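Local atomic coordinates of ferulic acid esterase, AmCE1/Fae1A (PDB entry 5CXX), a protein that probably hydrolyses feruloyl esters, releasing ferulic acid, and has an alpha/beta-hydrolase fold. Residues 214-225 with 242-253; 145-153 with 165-175. All blocks are in the same frame, centred on the assembly; numbering follows the deposited sequence.

Interaction 1 of 2, residues 214-225 with 242-253. With FER (3-(4-hydroxy-3-methoxyphenyl)-2-propenoic acid), chain D.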
loop_
_atom_site.group_PDB
_atom_site.type_symbol
_atom_site.label_atom_id
_atom_site.label_comp_id
_atom_site.label_asym_id
_atom_site.label_seq_id
_atom_site.Cartn_x
_atom_site.Cartn_y
_atom_site.Cartn_z
ATOM N N SER A 214 -5.404 1.737 -10.350
ATOM C CA SER A 214 -5.717 2.383 -9.066
ATOM C C SER A 214 -6.843 1.565 -8.497
ATOM O O SER A 214 -7.836 1.354 -9.197
ATOM C CB SER A 214 -6.135 3.847 -9.294
ATOM O OG SER A 214 -6.609 4.347 -8.071
ATOM N N LEU A 215 -6.675 1.006 -7.287
ATOM C CA LEU A 215 -7.717 0.121 -6.752
ATOM C C LEU A 215 -7.990 0.510 -5.344
ATOM O O LEU A 215 -7.041 0.676 -4.566
ATOM C CB LEU A 215 -7.269 -1.338 -6.803
ATOM C CG LEU A 215 -8.204 -2.427 -6.228
ATOM C CD1 LEU A 215 -8.013 -3.778 -6.970
ATOM C CD2 LEU A 215 -8.053 -2.628 -4.668
ATOM N N ILE A 216 -9.266 0.566 -4.973
ATOM C CA ILE A 216 -9.665 0.931 -3.622
ATOM C C ILE A 216 -10.718 -0.075 -3.170
ATOM O O ILE A 216 -11.644 -0.404 -3.945
ATOM C CB ILE A 216 -10.314 2.328 -3.572
ATOM C CG1 ILE A 216 -9.375 3.380 -4.092
ATOM C CG2 ILE A 216 -10.729 2.648 -2.113
ATOM C CD1 ILE A 216 -10.073 4.792 -4.155
ATOM N N ASP A 217 -10.575 -0.593 -1.925
ATOM C CA ASP A 217 -11.679 -1.377 -1.350
ATOM C C ASP A 217 -11.942 -0.978 0.074
ATOM O O ASP A 217 -11.216 -0.134 0.664
ATOM C CB ASP A 217 -11.480 -2.940 -1.481
ATOM C CG ASP A 217 -10.624 -3.581 -0.339
ATOM O OD1 ASP A 217 -9.745 -2.914 0.192
ATOM O OD2 ASP A 217 -10.882 -4.770 0.001
ATOM N N CYS A 218 -13.014 -1.543 0.603
ATOM C CA CYS A 218 -13.362 -1.330 2.013
ATOM C C CYS A 218 -14.440 -2.314 2.408
ATOM O O CYS A 218 -15.291 -2.649 1.574
ATOM C CB CYS A 218 -13.886 0.116 2.249
ATOM S SG CYS A 218 -13.994 0.572 4.024
ATOM N N GLY A 219 -14.443 -2.784 3.669
ATOM C CA GLY A 219 -15.592 -3.488 4.198
ATOM C C GLY A 219 -16.848 -2.600 4.154
ATOM O O GLY A 219 -16.781 -1.369 4.240
ATOM N N THR A 220 -18.014 -3.221 4.114
ATOM C CA THR A 220 -19.275 -2.437 4.160
ATOM C C THR A 220 -19.522 -1.927 5.602
ATOM O O THR A 220 -20.316 -1.022 5.805
ATOM C CB THR A 220 -20.488 -3.254 3.747
ATOM O OG1 THR A 220 -20.497 -4.451 4.516
ATOM C CG2 THR A 220 -20.388 -3.618 2.228
ATOM N N ASN A 221 -18.792 -2.474 6.583
ATOM C CA ASN A 221 -19.092 -2.183 7.992
ATOM C C ASN A 221 -17.810 -1.840 8.728
ATOM O O ASN A 221 -17.558 -2.357 9.824
ATOM C CB ASN A 221 -19.762 -3.367 8.664
ATOM C CG ASN A 221 -21.147 -3.641 8.071
ATOM O OD1 ASN A 221 -21.278 -4.208 6.978
ATOM N ND2 ASN A 221 -22.186 -3.159 8.756
ATOM N N ASP A 222 -17.008 -0.968 8.112
ATOM C CA ASP A 222 -15.709 -0.618 8.688
ATOM C C ASP A 222 -15.968 0.477 9.740
ATOM O O ASP A 222 -16.287 1.617 9.388
ATOM C CB ASP A 222 -14.730 -0.138 7.596
ATOM C CG ASP A 222 -13.334 0.049 8.147
ATOM O OD1 ASP A 222 -13.194 0.705 9.210
ATOM O OD2 ASP A 222 -12.372 -0.434 7.530
ATOM N N SER A 223 -15.756 0.107 11.006
ATOM C CA SER A 223 -16.049 0.965 12.154
ATOM C C SER A 223 -14.935 2.037 12.376
ATOM O O SER A 223 -15.129 2.970 13.218
ATOM C CB SER A 223 -16.181 0.097 13.425
ATOM O OG SER A 223 -14.964 -0.575 13.625
ATOM N N VAL A 224 -13.837 1.966 11.627
ATOM C CA VAL A 224 -12.702 2.865 11.863
ATOM C C VAL A 224 -12.652 3.947 10.771
ATOM O O VAL A 224 -12.485 5.132 11.128
ATOM C CB VAL A 224 -11.390 2.109 11.889
ATOM C CG1 VAL A 224 -10.118 3.036 11.992
ATOM C CG2 VAL A 224 -11.420 1.119 13.073
ATOM N N VAL A 225 -12.804 3.549 9.497
ATOM C CA VAL A 225 -12.741 4.572 8.448
ATOM C C VAL A 225 -14.102 4.803 7.762
ATOM O O VAL A 225 -14.191 5.673 6.929
ATOM C CB VAL A 225 -11.655 4.253 7.360
ATOM C CG1 VAL A 225 -10.232 4.116 8.031
ATOM C CG2 VAL A 225 -11.975 2.973 6.520
ATOM N N GLU A 242 -9.598 6.989 -13.708
ATOM C CA GLU A 242 -9.992 5.573 -13.835
ATOM C C GLU A 242 -9.452 4.782 -12.648
ATOM O O GLU A 242 -8.288 4.957 -12.249
ATOM C CB GLU A 242 -9.441 4.950 -15.109
ATOM C CG GLU A 242 -8.024 5.419 -15.429
ATOM C CD GLU A 242 -7.640 5.277 -16.922
ATOM O OE1 GLU A 242 -8.562 5.172 -17.770
ATOM O OE2 GLU A 242 -6.420 5.308 -17.240
ATOM N N HIS A 243 -10.312 3.935 -12.072
ATOM C CA HIS A 243 -9.929 3.145 -10.911
ATOM C C HIS A 243 -10.954 2.070 -10.671
ATOM O O HIS A 243 -12.056 2.027 -11.305
ATOM C CB HIS A 243 -9.799 4.031 -9.649
ATOM C CG HIS A 243 -11.131 4.566 -9.195
ATOM N ND1 HIS A 243 -11.812 5.536 -9.916
ATOM C CD2 HIS A 243 -11.958 4.163 -8.205
ATOM C CE1 HIS A 243 -12.986 5.750 -9.331
ATOM N NE2 HIS A 243 -13.114 4.908 -8.322
ATOM N N ILE A 244 -10.588 1.137 -9.818
ATOM C CA ILE A 244 -11.451 0.064 -9.423
ATOM C C ILE A 244 -11.910 0.300 -8.001
ATOM O O ILE A 244 -11.057 0.630 -7.148
ATOM C CB ILE A 244 -10.637 -1.252 -9.425
ATOM C CG1 ILE A 244 -10.210 -1.580 -10.876
ATOM C CG2 ILE A 244 -11.395 -2.417 -8.746
ATOM C CD1 ILE A 244 -8.994 -2.618 -10.912
ATOM N N TRP A 245 -13.194 0.098 -7.746
ATOM C CA TRP A 245 -13.731 0.234 -6.402
ATOM C C TRP A 245 -14.659 -0.940 -6.105
ATOM O O TRP A 245 -15.481 -1.281 -6.972
ATOM C CB TRP A 245 -14.499 1.571 -6.290
ATOM C CG TRP A 245 -15.546 1.636 -5.180
ATOM C CD1 TRP A 245 -16.892 1.709 -5.367
ATOM C CD2 TRP A 245 -15.341 1.716 -3.725
ATOM N NE1 TRP A 245 -17.560 1.818 -4.162
ATOM C CE2 TRP A 245 -16.640 1.794 -3.143
ATOM C CE3 TRP A 245 -14.222 1.672 -2.881
ATOM C CZ2 TRP A 245 -16.846 1.893 -1.782
ATOM C CZ3 TRP A 245 -14.435 1.744 -1.479
ATOM C CH2 TRP A 245 -15.732 1.868 -0.960
ATOM N N PHE A 246 -14.494 -1.530 -4.892
ATOM C CA PHE A 246 -15.491 -2.522 -4.482
ATOM C C PHE A 246 -15.540 -2.619 -2.977
ATOM O O PHE A 246 -14.593 -2.204 -2.288
ATOM C CB PHE A 246 -15.208 -3.924 -5.075
ATOM C CG PHE A 246 -13.951 -4.591 -4.535
ATOM C CD1 PHE A 246 -12.719 -4.313 -5.125
ATOM C CD2 PHE A 246 -14.010 -5.443 -3.424
ATOM C CE1 PHE A 246 -11.527 -4.883 -4.638
ATOM C CE2 PHE A 246 -12.786 -6.055 -2.914
ATOM C CZ PHE A 246 -11.570 -5.743 -3.542
ATOM N N GLU A 247 -16.645 -3.188 -2.490
ATOM C CA GLU A 247 -16.843 -3.329 -1.015
ATOM C C GLU A 247 -16.908 -4.784 -0.642
ATOM O O GLU A 247 -17.471 -5.605 -1.350
ATOM C CB GLU A 247 -18.121 -2.574 -0.559
ATOM C CG GLU A 247 -17.960 -1.094 -0.758
ATOM C CD GLU A 247 -19.247 -0.385 -0.396
ATOM O OE1 GLU A 247 -20.237 -0.397 -1.157
ATOM O OE2 GLU A 247 -19.296 0.263 0.644
ATOM N N VAL A 248 -16.341 -5.111 0.520
ATOM C CA VAL A 248 -16.304 -6.493 0.979
ATOM C C VAL A 248 -17.468 -6.703 1.925
ATOM O O VAL A 248 -17.553 -6.017 2.952
ATOM C CB VAL A 248 -14.966 -6.763 1.704
ATOM C CG1 VAL A 248 -14.955 -8.215 2.156
ATOM C CG2 VAL A 248 -13.797 -6.430 0.704
ATOM N N PRO A 249 -18.434 -7.562 1.556
ATOM C CA PRO A 249 -19.697 -7.560 2.296
ATOM C C PRO A 249 -19.565 -8.063 3.758
ATOM O O PRO A 249 -18.998 -9.151 3.951
ATOM C CB PRO A 249 -20.607 -8.490 1.463
ATOM C CG PRO A 249 -19.681 -9.315 0.701
ATOM C CD PRO A 249 -18.466 -8.477 0.402
ATOM N N GLY A 250 -20.054 -7.253 4.701
ATOM C CA GLY A 250 -20.023 -7.576 6.111
ATOM C C GLY A 250 -18.659 -7.376 6.765
ATOM O O GLY A 250 -18.554 -7.545 7.982
ATOM N N ALA A 251 -17.622 -7.015 6.002
ATOM C CA ALA A 251 -16.306 -6.837 6.600
ATOM C C ALA A 251 -16.121 -5.516 7.320
ATOM O O ALA A 251 -16.765 -4.512 7.045
ATOM C CB ALA A 251 -15.204 -6.999 5.546
ATOM N N ASP A 252 -15.259 -5.575 8.331
ATOM C CA ASP A 252 -14.938 -4.424 9.164
ATOM C C ASP A 252 -13.494 -4.037 8.845
ATOM O O ASP A 252 -12.975 -4.350 7.768
ATOM C CB ASP A 252 -15.128 -4.815 10.638
ATOM C CG ASP A 252 -15.403 -3.630 11.593
ATOM O OD1 ASP A 252 -14.694 -2.590 11.570
ATOM O OD2 ASP A 252 -16.285 -3.794 12.484
ATOM N N HIS A 253 -12.835 -3.347 9.781
ATOM C CA HIS A 253 -11.433 -2.931 9.640
ATOM C C HIS A 253 -10.567 -4.175 9.950
ATOM O O HIS A 253 -10.073 -4.358 11.072
ATOM C CB HIS A 253 -11.130 -1.762 10.604
ATOM C CG HIS A 253 -10.171 -0.722 10.060
ATOM N ND1 HIS A 253 -10.339 -0.084 8.837
ATOM C CD2 HIS A 253 -9.027 -0.221 10.592
ATOM C CE1 HIS A 253 -9.358 0.765 8.648
ATOM N NE2 HIS A 253 -8.545 0.701 9.706
HETATM C C4 FER D . -8.915 9.004 11.571
HETATM C C5 FER D . -9.430 7.712 11.880
HETATM C C6 FER D . -8.685 6.604 11.599
HETATM C C3 FER D . -7.681 9.095 10.901
HETATM C C2 FER D . -6.907 7.997 10.634
HETATM C C1 FER D . -7.409 6.750 10.959
HETATM C C10 FER D . -6.183 10.418 9.765
HETATM C C7 FER D . -6.554 5.561 10.686
HETATM C C8 FER D . -6.738 4.345 11.229
HETATM C C9 FER D . -5.774 3.225 10.847
HETATM O O1 FER D . -4.791 3.402 10.059
HETATM O O2 FER D . -5.950 2.092 11.368
HETATM O O4 FER D . -9.568 10.176 11.803
HETATM O O3 FER D . -7.316 10.379 10.626
HETATM O O HOH W 1 -12.604 -2.426 5.732
HETATM O O HOH W 2 -17.402 0.786 2.270
#
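Three donors grip OD1 of D252. S223 OG reaches its syn lone pair, 2.9 Å from D252 OD1; the backbone N of S223 comes down from above the carboxylate plane in an almost straight bond (178°); and H253 N takes the anti lone pair. The grip fixes the loop of S223 to the residue just before H253, and a leucine in place of D252 would probably leave S223 N and OG without their acceptor and let H253's backbone shift. Beyond it, H253 ND1 points at D222 OD2, ring and carboxylate turned 71° apart; the modelled 2.4 Å is improbably short and doubtful, H253 being built in two conformers. The other oxygen, D222 OD1, accepts from V224 N, an Asx turn, and from V225 N, which keeps the carboxylate from swinging. V224 CB sits over the centre of one imidazole face, 3.6 Å from the centroid, while V225 CG1 touches CE1. A water ties D222 OD2 to G219 N and D252 O. Further back the strands run parallel: I216 N bonds to I244 O at 2.8 Å, and the F246 ring is turned by chi1 67° to lay one face against D217 CB. On the other side of the sheet I216 CG2 packs on W245 CE3, 3.7 Å away. NE2 of H253 has S156 OG as a partner and makes a weak bond to FER O2 at its ring edge, 3.4 Å away. S156, H253 and D222 are arranged in a way consistent with the Ser-His-Asp triad of alpha/beta-hydrolases.

Interaction 2 of 2, residues 145-153 with 165-175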
loop_
_atom_site.group_PDB
_atom_site.type_symbol
_atom_site.label_atom_id
_atom_site.label_comp_id
_atom_site.label_asym_id
_atom_site.label_seq_id
_atom_site.Cartn_x
_atom_site.Cartn_y
_atom_site.Cartn_z
ATOM N N THR A 145 13.403 -0.717 -12.452
ATOM C CA THR A 145 12.978 0.636 -12.085
ATOM C C THR A 145 11.924 1.122 -13.087
ATOM O O THR A 145 11.686 0.496 -14.122
ATOM C CB THR A 145 14.124 1.633 -12.110
ATOM O OG1 THR A 145 14.753 1.549 -13.394
ATOM C CG2 THR A 145 15.166 1.265 -11.021
ATOM N N GLY A 146 11.337 2.266 -12.755
ATOM C CA GLY A 146 10.354 2.872 -13.654
ATOM C C GLY A 146 8.953 2.613 -13.096
ATOM O O GLY A 146 8.709 1.628 -12.383
ATOM N N ARG A 147 7.980 3.434 -13.512
ATOM C CA ARG A 147 6.655 3.318 -12.895
ATOM C C ARG A 147 5.961 1.968 -13.239
ATOM O O ARG A 147 5.175 1.460 -12.425
ATOM C CB ARG A 147 5.795 4.508 -13.322
ATOM C CG ARG A 147 5.438 4.531 -14.835
ATOM C CD ARG A 147 4.875 5.906 -15.235
ATOM N NE ARG A 147 3.691 6.190 -14.394
ATOM C CZ ARG A 147 2.461 5.845 -14.737
ATOM N NH1 ARG A 147 2.210 5.221 -15.884
ATOM N NH2 ARG A 147 1.458 6.126 -13.881
ATOM N N GLU A 148 6.243 1.390 -14.379
ATOM C CA GLU A 148 5.638 0.140 -14.728
ATOM C C GLU A 148 6.072 -1.016 -13.846
ATOM O O GLU A 148 5.504 -2.045 -13.876
ATOM C CB GLU A 148 5.925 -0.162 -16.200
ATOM C CG GLU A 148 7.359 -0.495 -16.518
ATOM C CD GLU A 148 8.346 0.680 -16.709
ATOM O OE1 GLU A 148 8.103 1.817 -16.328
ATOM O OE2 GLU A 148 9.420 0.403 -17.263
ATOM N N ASN A 149 7.121 -0.793 -13.086
ATOM C CA ASN A 149 7.744 -1.807 -12.194
ATOM C C ASN A 149 7.616 -1.443 -10.759
ATOM O O ASN A 149 8.294 -2.029 -9.929
ATOM C CB ASN A 149 9.218 -1.999 -12.559
ATOM C CG ASN A 149 9.329 -2.509 -13.973
ATOM O OD1 ASN A 149 8.682 -3.514 -14.306
ATOM N ND2 ASN A 149 10.028 -1.780 -14.840
ATOM N N THR A 150 6.744 -0.498 -10.428
ATOM C CA THR A 150 6.690 0.038 -9.062
ATOM C C THR A 150 5.230 0.094 -8.596
ATOM O O THR A 150 4.399 0.805 -9.200
ATOM C CB THR A 150 7.279 1.443 -9.020
ATOM O OG1 THR A 150 8.631 1.419 -9.528
ATOM C CG2 THR A 150 7.368 1.935 -7.550
ATOM N N ALA A 151 4.891 -0.644 -7.530
ATOM C CA ALA A 151 3.541 -0.607 -6.935
ATOM C C ALA A 151 3.587 -0.124 -5.514
ATOM O O ALA A 151 4.594 -0.302 -4.812
ATOM C CB ALA A 151 2.908 -2.002 -6.953
ATOM N N LEU A 152 2.496 0.536 -5.105
ATOM C CA LEU A 152 2.414 1.099 -3.752
ATOM C C LEU A 152 1.028 0.814 -3.230
ATOM O O LEU A 152 0.025 1.242 -3.866
ATOM C CB LEU A 152 2.702 2.623 -3.786
ATOM C CG LEU A 152 2.605 3.314 -2.403
ATOM C CD1 LEU A 152 3.728 2.771 -1.480
ATOM C CD2 LEU A 152 2.798 4.824 -2.630
ATOM N N CYS A 153 0.923 0.053 -2.131
ATOM C CA CYS A 153 -0.388 -0.219 -1.586
ATOM C C CYS A 153 -0.318 -0.200 -0.050
ATOM O O CYS A 153 0.756 -0.082 0.509
ATOM C CB CYS A 153 -0.969 -1.573 -2.094
ATOM S SG CYS A 153 0.069 -3.043 -1.678
ATOM N N ILE A 165 0.471 9.485 -2.325
ATOM C CA ILE A 165 1.725 9.434 -3.057
ATOM C C ILE A 165 1.474 9.002 -4.492
ATOM O O ILE A 165 2.073 9.528 -5.467
ATOM C CB ILE A 165 2.723 8.490 -2.342
ATOM C CG1 ILE A 165 3.119 9.049 -0.965
ATOM C CG2 ILE A 165 3.970 8.317 -3.259
ATOM C CD1 ILE A 165 3.856 7.959 -0.109
ATOM N N GLY A 166 0.611 7.993 -4.683
ATOM C CA GLY A 166 0.353 7.437 -6.025
ATOM C C GLY A 166 -0.276 8.461 -6.961
ATOM O O GLY A 166 -0.054 8.356 -8.188
ATOM N N TYR A 167 -1.049 9.419 -6.427
ATOM C CA TYR A 167 -1.617 10.424 -7.317
ATOM C C TYR A 167 -0.696 11.644 -7.404
ATOM O O TYR A 167 -0.545 12.194 -8.547
ATOM C CB TYR A 167 -3.053 10.834 -6.891
ATOM C CG TYR A 167 -4.027 9.825 -7.459
ATOM C CD1 TYR A 167 -4.308 8.650 -6.749
ATOM C CD2 TYR A 167 -4.651 10.050 -8.692
ATOM C CE1 TYR A 167 -5.179 7.687 -7.277
ATOM C CE2 TYR A 167 -5.513 9.086 -9.265
ATOM C CZ TYR A 167 -5.775 7.910 -8.524
ATOM O OH TYR A 167 -6.609 6.977 -9.125
ATOM N N MET A 168 -0.031 12.038 -6.317
ATOM C CA MET A 168 0.804 13.244 -6.456
ATOM C C MET A 168 2.069 12.928 -7.245
ATOM O O MET A 168 2.599 13.865 -7.897
ATOM C CB MET A 168 1.212 13.826 -5.104
ATOM C CG MET A 168 -0.020 14.371 -4.279
ATOM S SD MET A 168 -1.065 15.646 -5.123
ATOM C CE MET A 168 -2.314 14.669 -5.958
ATOM N N ARG A 169 2.529 11.667 -7.170
ATOM C CA ARG A 169 3.751 11.261 -7.882
ATOM C C ARG A 169 3.461 10.005 -8.699
ATOM O O ARG A 169 4.221 8.992 -8.650
ATOM C CB ARG A 169 4.916 11.057 -6.895
ATOM C CG ARG A 169 5.486 12.357 -6.295
ATOM C CD ARG A 169 5.939 13.420 -7.351
ATOM N NE ARG A 169 6.911 12.846 -8.304
ATOM C CZ ARG A 169 8.216 12.941 -8.132
ATOM N NH1 ARG A 169 8.758 13.484 -7.004
ATOM N NH2 ARG A 169 9.055 12.461 -9.082
ATOM N N SER A 170 2.430 10.131 -9.528
ATOM C CA SER A 170 2.048 9.055 -10.428
ATOM C C SER A 170 3.138 8.788 -11.469
ATOM O O SER A 170 3.144 7.751 -12.116
ATOM C CB SER A 170 0.732 9.394 -11.133
ATOM O OG SER A 170 0.860 10.570 -11.936
ATOM N N ASP A 171 4.036 9.756 -11.647
ATOM C CA ASP A 171 5.189 9.496 -12.542
ATOM C C ASP A 171 6.127 8.414 -12.010
ATOM O O ASP A 171 6.849 7.795 -12.830
ATOM C CB ASP A 171 5.967 10.798 -12.812
ATOM C CG ASP A 171 6.653 11.366 -11.571
ATOM O OD1 ASP A 171 5.972 11.493 -10.543
ATOM O OD2 ASP A 171 7.803 11.799 -11.702
ATOM N N LEU A 172 6.151 8.199 -10.674
ATOM C CA LEU A 172 7.010 7.173 -10.069
ATOM C C LEU A 172 6.280 5.857 -9.805
ATOM O O LEU A 172 6.940 4.780 -9.763
ATOM C CB LEU A 172 7.553 7.742 -8.730
ATOM C CG LEU A 172 8.401 9.000 -8.874
ATOM C CD1 LEU A 172 8.977 9.272 -7.463
ATOM C CD2 LEU A 172 9.569 8.894 -9.838
ATOM N N ILE A 173 4.962 5.942 -9.558
ATOM C CA ILE A 173 4.170 4.821 -9.059
ATOM C C ILE A 173 3.189 4.394 -10.148
ATOM O O ILE A 173 2.235 5.149 -10.452
ATOM C CB ILE A 173 3.364 5.218 -7.818
ATOM C CG1 ILE A 173 4.219 5.873 -6.666
ATOM C CG2 ILE A 173 2.614 3.995 -7.272
ATOM C CD1 ILE A 173 5.383 4.981 -6.213
ATOM N N GLY A 174 3.372 3.200 -10.689
ATOM C CA GLY A 174 2.487 2.717 -11.778
ATOM C C GLY A 174 1.179 2.133 -11.219
ATOM O O GLY A 174 0.151 2.196 -11.882
ATOM N N TYR A 175 1.191 1.535 -10.016
ATOM C CA TYR A 175 0.065 0.746 -9.507
ATOM C C TYR A 175 -0.197 1.189 -8.080
ATOM O O TYR A 175 0.756 1.159 -7.264
ATOM C CB TYR A 175 0.378 -0.792 -9.514
ATOM C CG TYR A 175 0.767 -1.282 -10.873
ATOM C CD1 TYR A 175 2.091 -1.128 -11.343
ATOM C CD2 TYR A 175 -0.190 -1.862 -11.725
ATOM C CE1 TYR A 175 2.421 -1.552 -12.607
ATOM C CE2 TYR A 175 0.160 -2.285 -12.973
ATOM C CZ TYR A 175 1.451 -2.137 -13.411
ATOM O OH TYR A 175 1.624 -2.643 -14.712
#
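R147 reaches across to the turn after helix 157-168 and grips one carbonyl side-on: NE lies 2.8 Å and NH2 2.9 Å from S170 O, with that oxygen close to the guanidinium plane. Its CG is set between the backbone N and the carbonyl carbon (chi1 67°), and a bend at chi3 (-57°) brings the head round to that oxygen, with G174 CA over one face. NH2 has a second acceptor in Q210 O, so the arginine joins two loops. This end is the looser one: E148 and D171 lie toward solvent, and D171 turns from the contact to form a two-pronged salt bridge with R169, NE meeting OD1 on its syn lone pair. Packing tightens inward. L152 drives CD2 against I165 CB on the helix, 3.7 Å away and at about a right angle, while its CB rests on I173 CG2. T150 CG2 touches I173 CD1. Beside them the strands meet in parallel: L152 N bonds to Y175 O at 2.8 Å, and T150 O takes G174 N at 3.0 Å plus a weaker bond from Y175 N. A151 CB and Y175 CB pack side by side, and the tyrosine ring brings its edge to T150 O; F270 meets that ring edge-to-face. G174 is pressed so close to R147 O that a side chain there would clash. In this beta-alpha-beta crossover the buried half is therefore held by aliphatic contacts and strand bonds, whereas toward the solvent side an arginine donates to main-chain carbonyls, whose dipoles probably offset part of its charge.

How the interactions relate
The contacts belong to two separate beta-alpha-beta units of the same mixed sheet, interaction 2 closing before interaction 1 opens along the chain. Interaction 2 is the more buried: strands 150-155 and 175-179 lie within the sheet, and its contacts sit near their N-terminal ends. Interaction 1 pairs strand 213-219 with the outermost strand 244-248, and is only partly buried. Its chemistry changes along its length, from strand pairing to a polar network of carboxylates, imidazole and water beside the ferulic acid, whereas 145-153 with 165-175 keeps its side-chain polar grip on the side toward solvent. Their centres are 22 Å apart, yet a probable hydrogen bond, S214 OG to Y167 OH at 2.8 Å, joins them.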